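Local coordinates for protein methyltransferase (Pyrococcus horikoshii, PDB 1IXK) that probably transfers a methyl group from S-adenosyl-L-methionine to carbon 5 of cytidine in RNA, most likely tRNA, at residues Ile33-Ala38 with Tyr298-Glu303; Met140-Val145 with Val168-Leu173; Leu269-Tyr274 with Ile291-Arg296; Phe68-Val73 with Phe80-Glu85. All coordinates share one frame; numbering follows the deposited sequence.

In the fold
The four contacts are all partly buried, yet their chemistry follows their place in the fold. Contact 1 joins the N-terminal helical part to a loop of the methyltransferase domain, through apolar packing with a bridging water, and along the chain it encloses the other three. Contacts 2 and 3 reach the same mixed sheet: the first relies on two asparagine side chains that bond to backbone, the second on close packing and bridging waters. Contact 4, a hairpin of the four-stranded antiparallel sheet with five exposed residues of twelve, is knit by backbone hydrogen bonds. Contacts 1 and 3 touch where His-302 packs on Arg-296, whereas contacts 1 and 2 lie on opposite sides of the chain's centre.

Contact 1 (Ile33-Ala38 with Tyr298-Glu303)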
# COMPACT_ATOMS: atom_id res chain seq x y z
N ILE A 33 -4.48 -21.09 9.08
CA ILE A 33 -5.65 -20.83 9.90
C ILE A 33 -5.47 -19.56 10.74
O ILE A 33 -6.40 -18.78 10.89
CB ILE A 33 -5.95 -22.03 10.84
CG1 ILE A 33 -7.18 -21.74 11.70
CG2 ILE A 33 -4.75 -22.32 11.73
CD1 ILE A 33 -8.45 -21.55 10.90
N ARG A 34 -4.27 -19.36 11.28
CA ARG A 34 -4.00 -18.19 12.10
C ARG A 34 -4.10 -16.89 11.30
O ARG A 34 -4.54 -15.86 11.82
CB ARG A 34 -2.62 -18.31 12.76
CG ARG A 34 -2.48 -19.56 13.64
CD ARG A 34 -1.38 -19.41 14.69
NE ARG A 34 -0.03 -19.46 14.13
CZ ARG A 34 0.53 -20.55 13.61
NH1 ARG A 34 -0.13 -21.69 13.56
NH2 ARG A 34 1.77 -20.49 13.14
N ILE A 35 -3.69 -16.94 10.04
CA ILE A 35 -3.76 -15.76 9.17
C ILE A 35 -5.22 -15.47 8.82
O ILE A 35 -5.67 -14.33 8.92
CB ILE A 35 -2.96 -15.99 7.87
CG1 ILE A 35 -1.46 -16.01 8.19
CG2 ILE A 35 -3.30 -14.92 6.84
CD1 ILE A 35 -0.60 -16.54 7.06
N ALA A 36 -5.94 -16.52 8.43
CA ALA A 36 -7.35 -16.38 8.06
C ALA A 36 -8.20 -15.82 9.20
O ALA A 36 -8.99 -14.90 9.00
CB ALA A 36 -7.90 -17.73 7.61
N GLU A 37 -8.04 -16.38 10.40
CA GLU A 37 -8.81 -15.91 11.54
C GLU A 37 -8.41 -14.50 11.98
O GLU A 37 -9.27 -13.69 12.31
CB GLU A 37 -8.66 -16.86 12.73
CG GLU A 37 -9.16 -18.26 12.46
CD GLU A 37 -9.12 -19.12 13.71
OE1 GLU A 37 -8.10 -19.08 14.43
OE2 GLU A 37 -10.11 -19.84 13.96
N ALA A 38 -7.12 -14.21 11.98
CA ALA A 38 -6.65 -12.89 12.38
C ALA A 38 -7.22 -11.84 11.45
O ALA A 38 -7.44 -10.69 11.85
CB ALA A 38 -5.13 -12.83 12.36
N TYR A 298 1.54 -9.61 7.44
CA TYR A 298 0.49 -10.58 7.72
C TYR A 298 -0.39 -10.12 8.87
O TYR A 298 0.09 -9.59 9.86
CB TYR A 298 1.13 -11.93 8.06
CG TYR A 298 1.81 -12.59 6.89
CD1 TYR A 298 1.06 -13.21 5.89
CD2 TYR A 298 3.20 -12.62 6.80
CE1 TYR A 298 1.68 -13.84 4.82
CE2 TYR A 298 3.83 -13.25 5.73
CZ TYR A 298 3.06 -13.86 4.74
OH TYR A 298 3.67 -14.51 3.70
N PRO A 299 -1.71 -10.34 8.74
CA PRO A 299 -2.65 -9.93 9.78
C PRO A 299 -2.46 -10.63 11.13
O PRO A 299 -2.92 -10.13 12.14
CB PRO A 299 -4.01 -10.23 9.16
CG PRO A 299 -3.72 -11.40 8.28
CD PRO A 299 -2.41 -11.01 7.63
N ASP A 300 -1.77 -11.76 11.13
CA ASP A 300 -1.56 -12.49 12.38
C ASP A 300 -0.37 -11.98 13.19
O ASP A 300 -0.22 -12.33 14.36
CB ASP A 300 -1.43 -14.00 12.11
CG ASP A 300 -0.18 -14.36 11.35
OD1 ASP A 300 0.30 -13.54 10.54
OD2 ASP A 300 0.32 -15.49 11.54
N VAL A 301 0.46 -11.14 12.58
CA VAL A 301 1.61 -10.61 13.30
C VAL A 301 1.75 -9.09 13.21
O VAL A 301 2.27 -8.46 14.13
CB VAL A 301 2.94 -11.26 12.83
CG1 VAL A 301 2.90 -12.76 13.04
CG2 VAL A 301 3.18 -10.95 11.37
N HIS A 302 1.29 -8.49 12.12
CA HIS A 302 1.44 -7.05 11.95
C HIS A 302 0.18 -6.21 12.18
O HIS A 302 0.23 -4.99 12.06
CB HIS A 302 1.98 -6.74 10.55
CG HIS A 302 3.26 -7.46 10.23
ND1 HIS A 302 3.29 -8.60 9.47
CD2 HIS A 302 4.54 -7.20 10.59
CE1 HIS A 302 4.55 -9.02 9.36
NE2 HIS A 302 5.32 -8.19 10.04
N GLU A 303 -0.93 -6.87 12.50
CA GLU A 303 -2.18 -6.16 12.75
C GLU A 303 -2.58 -5.27 11.57
O GLU A 303 -3.05 -4.15 11.76
CB GLU A 303 -2.07 -5.31 14.01
CG GLU A 303 -1.80 -6.11 15.28
CD GLU A 303 -1.93 -5.28 16.54
OE1 GLU A 303 -1.73 -5.85 17.64
OE2 GLU A 303 -2.22 -4.07 16.45
O HOH W 1 0.95 -16.80 13.76
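Ile-35 spreads its branches over three consecutive residues because CG1 lies beside its backbone N (chi1 -71°) while CG2 stands anti to that nitrogen. Ile-35 CD1, at the end of the CG1 branch, meets Tyr-298 CD1 at 3.9 Å, and Ile-35 CG2 packs on Pro-299 CG at 3.8 Å. CG1 itself lies against the Asp-300 carboxylate. The chi1 of Asp-300, 67°, tucks its CG between its own backbone N and carbonyl carbon, which sets the carboxylate beside the isoleucine while CB approaches Arg-34 O. One turn further along the helix, the methyl of Ala-38 fits against the bend of the loop, 3.5 Å from Pro-299 O and 3.6 Å from Asp-300 CA.

No direct hydrogen bond joins the two segments. A water beside the exposed Arg-34 serves instead: it accepts from Arg-34 NE (2.9 Å) at the edge of the guanidinium, in its plane, and donates to Asp-300 OD2 (2.7 Å). The same OD2 forms a salt bridge with Arg-31, so two arginines of one helix would be expected to stabilise the charged carboxylate. The loop is braced from within, since Tyr-298 N donates to His-302 ND1 at 2.9 Å. The predicted nucleophile, Cys-247, lies about 10 Å from Pro-299, side chain to side chain.

Tyr-298 also hydrogen-bonds Trp-28 through its hydroxyl and makes a cation-pi contact with Arg-31. Helix 31-38, backed by helix 5-13 through Ile-33 and Ala-36, is thereby joined to the loop between strands 295-297 and 307-314.

Contact 2 (Met140-Val145 with Val168-Leu173); sequences MRNDGV and VLNVIL
Asn-142 and Asn-170 supply the direct bonds of this contact, each using its side chain on the opposite backbone. The Leu-169 N-H runs almost straight to Asn-142 OD1, 2.7 Å away with an angle of 172° at hydrogen, and arrives from above the amide carbonyl plane. In the other direction Asn-170 ND2 donates to Asp-143 O at 3.0 Å; the acceptor lies in the plane of the Asn-170 amide, although the donor stands above the plane of the accepting carbonyl. Beside these bonds Leu-169 CB and CG pass at a slant across the Asn-142 amide, and Asn-170 CB sits 3.5 Å from Gly-144 O. Where the strands begin, Val-145 CG1 packs on Ile-172 CD1 at 3.8 Å.

Asn-170 CG sits between its backbone N and carbonyl carbon (chi1 65°), and from there ND2 reaches Asp-143 O. The loop it meets is shaped by a Schellman motif ending helix 131-139 and by a type I' turn from Met-140 to Asp-143, closed by a bond from Asp-143 N to Met-140 O. Asn-142 is held at its other end too, ND2 donating to Gly-167 O. Beyond lies the parallel sheet, in which strand 145-149 pairs with strand 171-174.

With both asparagines bonding to main chain, the two loops that enter neighbouring parallel strands of this Rossmann-like methyltransferase domain are joined through uncharged amides, and the link needs no ionised group.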
# COMPACT_ATOMS: atom_id res chain seq x y z
N MSE A 140 7.62 15.23 0.16
CA MSE A 140 8.27 16.09 -0.83
C MSE A 140 8.26 17.55 -0.36
O MSE A 140 8.77 18.43 -1.05
CB MSE A 140 7.56 15.96 -2.19
CG MSE A 140 7.63 14.54 -2.79
SE MSE A 140 6.48 14.23 -4.18
CE MSE A 140 7.29 15.07 -5.46
N ARG A 141 7.68 17.79 0.81
CA ARG A 141 7.60 19.13 1.39
C ARG A 141 7.03 20.17 0.42
O ARG A 141 7.56 21.28 0.29
CB ARG A 141 8.99 19.55 1.88
CG ARG A 141 9.54 18.59 2.92
CD ARG A 141 10.90 18.99 3.43
NE ARG A 141 11.39 18.05 4.43
CZ ARG A 141 12.51 18.20 5.13
NH1 ARG A 141 13.28 19.27 4.93
NH2 ARG A 141 12.87 17.29 6.02
N ASN A 142 5.95 19.79 -0.25
CA ASN A 142 5.27 20.66 -1.21
C ASN A 142 6.16 21.21 -2.33
O ASN A 142 5.90 22.29 -2.86
CB ASN A 142 4.58 21.82 -0.49
CG ASN A 142 3.10 21.56 -0.25
OD1 ASN A 142 2.46 20.83 -1.01
ND2 ASN A 142 2.55 22.18 0.78
N ASP A 143 7.19 20.46 -2.68
CA ASP A 143 8.09 20.84 -3.76
C ASP A 143 8.01 19.68 -4.73
O ASP A 143 7.52 18.61 -4.37
CB ASP A 143 9.52 21.03 -3.25
CG ASP A 143 10.47 21.49 -4.34
OD1 ASP A 143 9.98 22.02 -5.36
OD2 ASP A 143 11.70 21.35 -4.17
N GLY A 144 8.47 19.87 -5.96
CA GLY A 144 8.39 18.81 -6.95
C GLY A 144 6.97 18.75 -7.49
O GLY A 144 6.21 19.69 -7.30
N VAL A 145 6.61 17.65 -8.15
CA VAL A 145 5.27 17.50 -8.70
C VAL A 145 4.78 16.07 -8.59
O VAL A 145 5.55 15.12 -8.72
CB VAL A 145 5.22 17.89 -10.20
CG1 VAL A 145 3.78 17.83 -10.70
CG2 VAL A 145 5.80 19.28 -10.40
N VAL A 168 -1.87 20.73 0.69
CA VAL A 168 -1.04 20.14 -0.36
C VAL A 168 -1.10 21.02 -1.61
O VAL A 168 -2.19 21.29 -2.13
CB VAL A 168 -1.52 18.72 -0.69
CG1 VAL A 168 -0.74 18.16 -1.88
CG2 VAL A 168 -1.36 17.83 0.53
N LEU A 169 0.06 21.44 -2.10
CA LEU A 169 0.12 22.34 -3.25
C LEU A 169 0.80 21.79 -4.50
O LEU A 169 0.79 22.45 -5.54
CB LEU A 169 0.85 23.62 -2.85
CG LEU A 169 0.34 24.36 -1.61
CD1 LEU A 169 1.31 25.47 -1.22
CD2 LEU A 169 -1.04 24.93 -1.90
N ASN A 170 1.37 20.59 -4.42
CA ASN A 170 2.11 20.05 -5.56
C ASN A 170 1.50 18.87 -6.30
O ASN A 170 2.22 18.17 -7.03
CB ASN A 170 3.52 19.67 -5.09
CG ASN A 170 3.50 18.56 -4.07
OD1 ASN A 170 2.45 18.21 -3.54
ND2 ASN A 170 4.67 18.00 -3.78
N VAL A 171 0.20 18.64 -6.15
CA VAL A 171 -0.44 17.52 -6.83
C VAL A 171 -1.27 17.99 -8.01
O VAL A 171 -1.93 19.04 -7.95
CB VAL A 171 -1.38 16.73 -5.87
CG1 VAL A 171 -2.06 15.58 -6.62
CG2 VAL A 171 -0.58 16.19 -4.69
N ILE A 172 -1.21 17.24 -9.10
CA ILE A 172 -1.99 17.53 -10.30
C ILE A 172 -2.89 16.32 -10.51
O ILE A 172 -2.40 15.19 -10.62
CB ILE A 172 -1.09 17.72 -11.55
CG1 ILE A 172 -0.17 18.93 -11.35
CG2 ILE A 172 -1.96 17.93 -12.79
CD1 ILE A 172 0.74 19.21 -12.54
N LEU A 173 -4.20 16.54 -10.55
CA LEU A 173 -5.16 15.46 -10.72
C LEU A 173 -5.76 15.42 -12.11
O LEU A 173 -6.32 16.41 -12.57
CB LEU A 173 -6.29 15.59 -9.70
CG LEU A 173 -5.94 15.50 -8.21
CD1 LEU A 173 -7.17 15.87 -7.38
CD2 LEU A 173 -5.46 14.10 -7.88

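Contact 3 (Leu269-Tyr274 with Ile291-Arg296)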
# COMPACT_ATOMS: atom_id res chain seq x y z
N LEU A 269 15.66 -5.31 -7.71
CA LEU A 269 14.93 -4.99 -6.49
C LEU A 269 15.87 -4.40 -5.45
O LEU A 269 17.05 -4.77 -5.39
CB LEU A 269 14.27 -6.25 -5.92
CG LEU A 269 13.20 -6.94 -6.78
CD1 LEU A 269 12.60 -8.09 -5.99
CD2 LEU A 269 12.11 -5.95 -7.18
N LEU A 270 15.36 -3.47 -4.65
CA LEU A 270 16.15 -2.85 -3.59
C LEU A 270 15.61 -3.35 -2.26
O LEU A 270 14.42 -3.65 -2.13
CB LEU A 270 16.06 -1.32 -3.67
CG LEU A 270 16.53 -0.68 -4.98
CD1 LEU A 270 16.35 0.82 -4.90
CD2 LEU A 270 17.99 -1.04 -5.24
N PRO A 271 16.49 -3.46 -1.24
CA PRO A 271 16.10 -3.93 0.09
C PRO A 271 15.08 -3.06 0.81
O PRO A 271 15.13 -1.84 0.74
CB PRO A 271 17.43 -3.95 0.85
CG PRO A 271 18.45 -4.14 -0.22
CD PRO A 271 17.94 -3.24 -1.32
N LEU A 272 14.13 -3.72 1.48
CA LEU A 272 13.10 -3.05 2.27
C LEU A 272 13.24 -3.63 3.67
O LEU A 272 13.47 -4.83 3.83
CB LEU A 272 11.71 -3.32 1.70
CG LEU A 272 11.40 -2.55 0.42
CD1 LEU A 272 10.06 -3.01 -0.15
CD2 LEU A 272 11.37 -1.06 0.70
N LYS A 273 13.08 -2.79 4.68
CA LYS A 273 13.26 -3.21 6.06
C LYS A 273 12.16 -3.95 6.81
O LYS A 273 12.42 -4.97 7.45
CB LYS A 273 13.68 -2.00 6.90
CG LYS A 273 14.15 -2.35 8.31
CD LYS A 273 14.53 -1.10 9.10
CE LYS A 273 15.27 -1.45 10.38
NZ LYS A 273 14.54 -2.48 11.18
N TYR A 274 10.93 -3.47 6.73
CA TYR A 274 9.85 -4.09 7.50
C TYR A 274 9.03 -5.19 6.85
O TYR A 274 8.88 -5.25 5.63
CB TYR A 274 8.93 -2.99 8.02
CG TYR A 274 9.69 -1.91 8.75
CD1 TYR A 274 10.17 -0.79 8.07
CD2 TYR A 274 9.97 -2.03 10.11
CE1 TYR A 274 10.93 0.18 8.72
CE2 TYR A 274 10.73 -1.07 10.77
CZ TYR A 274 11.21 0.03 10.08
OH TYR A 274 11.97 0.96 10.74
N ILE A 291 13.87 -11.90 -4.96
CA ILE A 291 12.51 -11.60 -4.51
C ILE A 291 12.44 -11.43 -2.99
O ILE A 291 11.51 -10.81 -2.48
CB ILE A 291 11.53 -12.72 -4.95
CG1 ILE A 291 11.45 -12.77 -6.47
CG2 ILE A 291 10.14 -12.47 -4.38
CD1 ILE A 291 10.89 -11.53 -7.09
N LYS A 292 13.42 -11.97 -2.26
CA LYS A 292 13.40 -11.81 -0.81
C LYS A 292 13.59 -10.35 -0.39
O LYS A 292 13.45 -10.02 0.79
CB LYS A 292 14.45 -12.70 -0.14
CG LYS A 292 14.09 -14.17 -0.22
CD LYS A 292 14.76 -15.00 0.85
CE LYS A 292 14.31 -16.45 0.76
NZ LYS A 292 14.89 -17.28 1.85
N ASN A 293 13.90 -9.48 -1.35
CA ASN A 293 14.05 -8.05 -1.08
C ASN A 293 12.64 -7.48 -0.89
O ASN A 293 12.44 -6.45 -0.24
CB ASN A 293 14.75 -7.34 -2.24
CG ASN A 293 16.26 -7.44 -2.17
OD1 ASN A 293 16.89 -6.89 -1.27
ND2 ASN A 293 16.85 -8.16 -3.12
N ALA A 294 11.66 -8.16 -1.49
CA ALA A 294 10.25 -7.77 -1.38
C ALA A 294 9.76 -8.20 -0.00
O ALA A 294 10.33 -9.12 0.59
CB ALA A 294 9.43 -8.44 -2.48
N ARG A 295 8.71 -7.56 0.49
CA ARG A 295 8.19 -7.87 1.82
C ARG A 295 6.69 -8.13 1.86
O ARG A 295 5.96 -7.75 0.96
CB ARG A 295 8.47 -6.70 2.78
CG ARG A 295 9.84 -6.06 2.62
CD ARG A 295 10.95 -7.07 2.79
NE ARG A 295 11.04 -7.58 4.15
CZ ARG A 295 11.88 -8.55 4.51
NH1 ARG A 295 12.69 -9.09 3.62
NH2 ARG A 295 11.91 -8.96 5.77
N ARG A 296 6.26 -8.80 2.92
CA ARG A 296 4.85 -9.10 3.14
C ARG A 296 4.49 -8.80 4.59
O ARG A 296 5.29 -9.04 5.50
CB ARG A 296 4.56 -10.58 2.88
CG ARG A 296 4.26 -10.94 1.43
CD ARG A 296 4.03 -12.44 1.30
NE ARG A 296 3.64 -12.84 -0.04
CZ ARG A 296 2.42 -13.24 -0.37
NH1 ARG A 296 1.46 -13.30 0.55
NH2 ARG A 296 2.15 -13.61 -1.62
O HOH W 2 12.04 -4.68 -2.61
O HOH W 3 14.47 -6.89 2.21
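Leu-269 and Ile-291 pack at the inner end of a contact on the antiparallel side of the Rossmann-like methyltransferase sheet, where strands 267-270 and 295-297 both pair with strand 307-314. Leu-269 CD1 reaches Ile-291 CA at 3.8 Å and touches the CD1 methyl of the same isoleucine, both side chains resting on Ile-258 of helix 255-264. Asn-293 comes next along the contact: its CB lies 3.9 Å from Leu-269 CB, and its OD1 comes alongside the Pro-271 ring, 3.3 Å from CG. The amide is kept there by its other end, ND2 donating to Glu-290 O.

Against this buried, close-packed end stands a looser side, where Pro-271 and Lys-273 are exposed and waters replace direct hydrogen bonds, of which the segments share none. One water donates to Leu-270 O at 2.6 Å and, weakly, to Asn-293 O; a second donates to Leu-272 O (2.8 Å) and also to Asn-293 O, so that a single carbonyl receives both.

Further along, the side chains of Leu-272 and Arg-295 run antiparallel, one passing the other, with Leu-272 CB 3.4 Å from Arg-295 CG, while Leu-272 also rests on Tyr-109 and Ala-113 of helix 105-114. Bends at chi2 (-57°) and chi3 (-67°) fold the arginine back over the loop, placing Leu-272 O over one face of the guanidinium and Tyr-274 O at its edge. NH2 donates outside the contact to Gly-275 O, and NH1 gives a weak bond to Lys-292 O. Tyr-274 O, which accepts from the Tyr-109 hydroxyl, lies 3.2 Å from Arg-295 CB.

Contact 4 (Phe68-Val73 with Phe80-Glu85); sequences FQFKRV and FCLTRE
Phe-70 opposite Leu-82 and Arg-72 opposite Phe-80 form non-hydrogen-bonded pairs between antiparallel strands whose axes approach to 4.4 Å, while Lys-71 and Cys-81 form a hydrogen-bonded pair. At Gln-69 the register slips, Thr-83 and Arg-84 both lying opposite it in a classic beta bulge; Gln-69 O accepts from Thr-83 N (2.9 Å) and Arg-84 N (3.2 Å), both from the same face of its plane.

Phe-80 is sandwiched on the face shared with Phe-70 and Arg-72. The edge of Phe-70 points at one side of its ring in an offset edge-to-face pair, centroids 5.3 Å apart; over the other side Arg-72 CD makes a CH-pi contact, 3.9 Å from the centroid. Bends at chi2 and chi3 carry the Arg-72 guanidinium round to grip Val-73 O through NE and NH2. On the opposite face Lys-71 CG touches Thr-83 CG2, and Gln-69 OE1 lies 3.3 Å from Arg-84 CD.

Helix 56-65 covers Phe-70 and Phe-80, and Cys-81 forms a disulfide with Cys-46 of the adjoining strand. The arrangement is a bulged beta hairpin at one margin of the four-stranded antiparallel sheet in the N-terminal, RsmF-type domain.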
# COMPACT_ATOMS: atom_id res chain seq x y z
N PHE A 68 -5.87 11.08 24.17
CA PHE A 68 -5.56 10.04 23.20
C PHE A 68 -4.21 9.40 23.48
O PHE A 68 -3.28 10.07 23.93
CB PHE A 68 -5.55 10.60 21.78
CG PHE A 68 -6.88 11.13 21.32
CD1 PHE A 68 -7.29 12.42 21.66
CD2 PHE A 68 -7.74 10.34 20.57
CE1 PHE A 68 -8.52 12.91 21.24
CE2 PHE A 68 -8.98 10.82 20.15
CZ PHE A 68 -9.37 12.10 20.49
N GLN A 69 -4.11 8.09 23.25
CA GLN A 69 -2.86 7.37 23.43
C GLN A 69 -2.67 6.55 22.16
O GLN A 69 -3.65 6.11 21.55
CB GLN A 69 -2.91 6.48 24.67
CG GLN A 69 -3.18 7.26 25.95
CD GLN A 69 -3.13 6.39 27.20
OE1 GLN A 69 -3.70 5.30 27.23
NE2 GLN A 69 -2.47 6.87 28.24
N PHE A 70 -1.43 6.35 21.75
CA PHE A 70 -1.16 5.62 20.52
C PHE A 70 0.25 5.07 20.44
O PHE A 70 1.13 5.51 21.18
CB PHE A 70 -1.40 6.54 19.32
CG PHE A 70 -1.08 7.99 19.60
CD1 PHE A 70 -2.06 8.86 20.07
CD2 PHE A 70 0.22 8.47 19.46
CE1 PHE A 70 -1.76 10.19 20.38
CE2 PHE A 70 0.54 9.80 19.77
CZ PHE A 70 -0.46 10.65 20.23
N LYS A 71 0.46 4.11 19.54
CA LYS A 71 1.77 3.49 19.34
C LYS A 71 2.26 3.81 17.94
O LYS A 71 1.46 4.01 17.02
CB LYS A 71 1.67 1.97 19.49
CG LYS A 71 1.12 1.48 20.80
CD LYS A 71 1.01 -0.04 20.79
CE LYS A 71 0.14 -0.51 19.63
NZ LYS A 71 0.03 -2.00 19.57
N ARG A 72 3.57 3.85 17.76
CA ARG A 72 4.14 4.16 16.46
C ARG A 72 3.95 3.04 15.44
O ARG A 72 3.92 1.86 15.80
CB ARG A 72 5.63 4.45 16.60
CG ARG A 72 6.01 5.91 16.44
CD ARG A 72 5.78 6.40 15.01
NE ARG A 72 6.48 5.58 14.03
CZ ARG A 72 7.80 5.40 13.99
NH1 ARG A 72 8.59 6.00 14.88
NH2 ARG A 72 8.34 4.64 13.05
N VAL A 73 3.81 3.41 14.18
CA VAL A 73 3.73 2.41 13.13
C VAL A 73 5.21 2.29 12.79
O VAL A 73 5.86 3.27 12.43
CB VAL A 73 2.92 2.90 11.90
CG1 VAL A 73 1.47 3.19 12.30
CG2 VAL A 73 3.55 4.15 11.30
N PHE A 80 0.83 6.60 13.57
CA PHE A 80 0.54 6.08 14.90
C PHE A 80 -0.81 5.37 14.87
O PHE A 80 -1.69 5.74 14.09
CB PHE A 80 0.47 7.23 15.91
CG PHE A 80 1.73 8.02 16.01
CD1 PHE A 80 2.70 7.69 16.96
CD2 PHE A 80 1.97 9.10 15.16
CE1 PHE A 80 3.88 8.43 17.05
CE2 PHE A 80 3.15 9.83 15.24
CZ PHE A 80 4.11 9.50 16.18
N CYS A 81 -0.98 4.36 15.72
CA CYS A 81 -2.25 3.66 15.81
C CYS A 81 -2.79 3.83 17.23
O CYS A 81 -2.07 3.64 18.22
CB CYS A 81 -2.09 2.18 15.44
SG CYS A 81 -1.67 1.88 13.68
N LEU A 82 -4.05 4.21 17.32
CA LEU A 82 -4.71 4.46 18.60
C LEU A 82 -4.87 3.27 19.54
O LEU A 82 -5.24 2.17 19.12
CB LEU A 82 -6.07 5.10 18.34
CG LEU A 82 -5.99 6.50 17.76
CD1 LEU A 82 -7.29 6.85 17.05
CD2 LEU A 82 -5.70 7.49 18.89
N THR A 83 -4.59 3.51 20.82
CA THR A 83 -4.73 2.51 21.86
C THR A 83 -5.75 3.04 22.86
O THR A 83 -6.32 2.28 23.65
CB THR A 83 -3.39 2.24 22.58
OG1 THR A 83 -2.85 3.47 23.07
CG2 THR A 83 -2.41 1.59 21.63
N ARG A 84 -5.97 4.35 22.83
CA ARG A 84 -6.96 5.00 23.69
C ARG A 84 -7.56 6.15 22.90
O ARG A 84 -6.89 7.13 22.60
CB ARG A 84 -6.33 5.55 24.97
CG ARG A 84 -7.38 6.08 25.97
CD ARG A 84 -6.73 6.51 27.29
NE ARG A 84 -7.69 6.65 28.38
CZ ARG A 84 -8.50 7.70 28.55
NH1 ARG A 84 -9.33 7.72 29.59
NH2 ARG A 84 -8.47 8.73 27.71
N GLU A 85 -8.83 6.01 22.56
CA GLU A 85 -9.52 7.04 21.81
C GLU A 85 -10.68 7.50 22.67
O GLU A 85 -11.82 7.04 22.48
CB GLU A 85 -10.05 6.47 20.50
CG GLU A 85 -10.34 7.51 19.44
CD GLU A 85 -10.79 6.89 18.13
OE1 GLU A 85 -10.66 5.66 17.98
OE2 GLU A 85 -11.26 7.64 17.25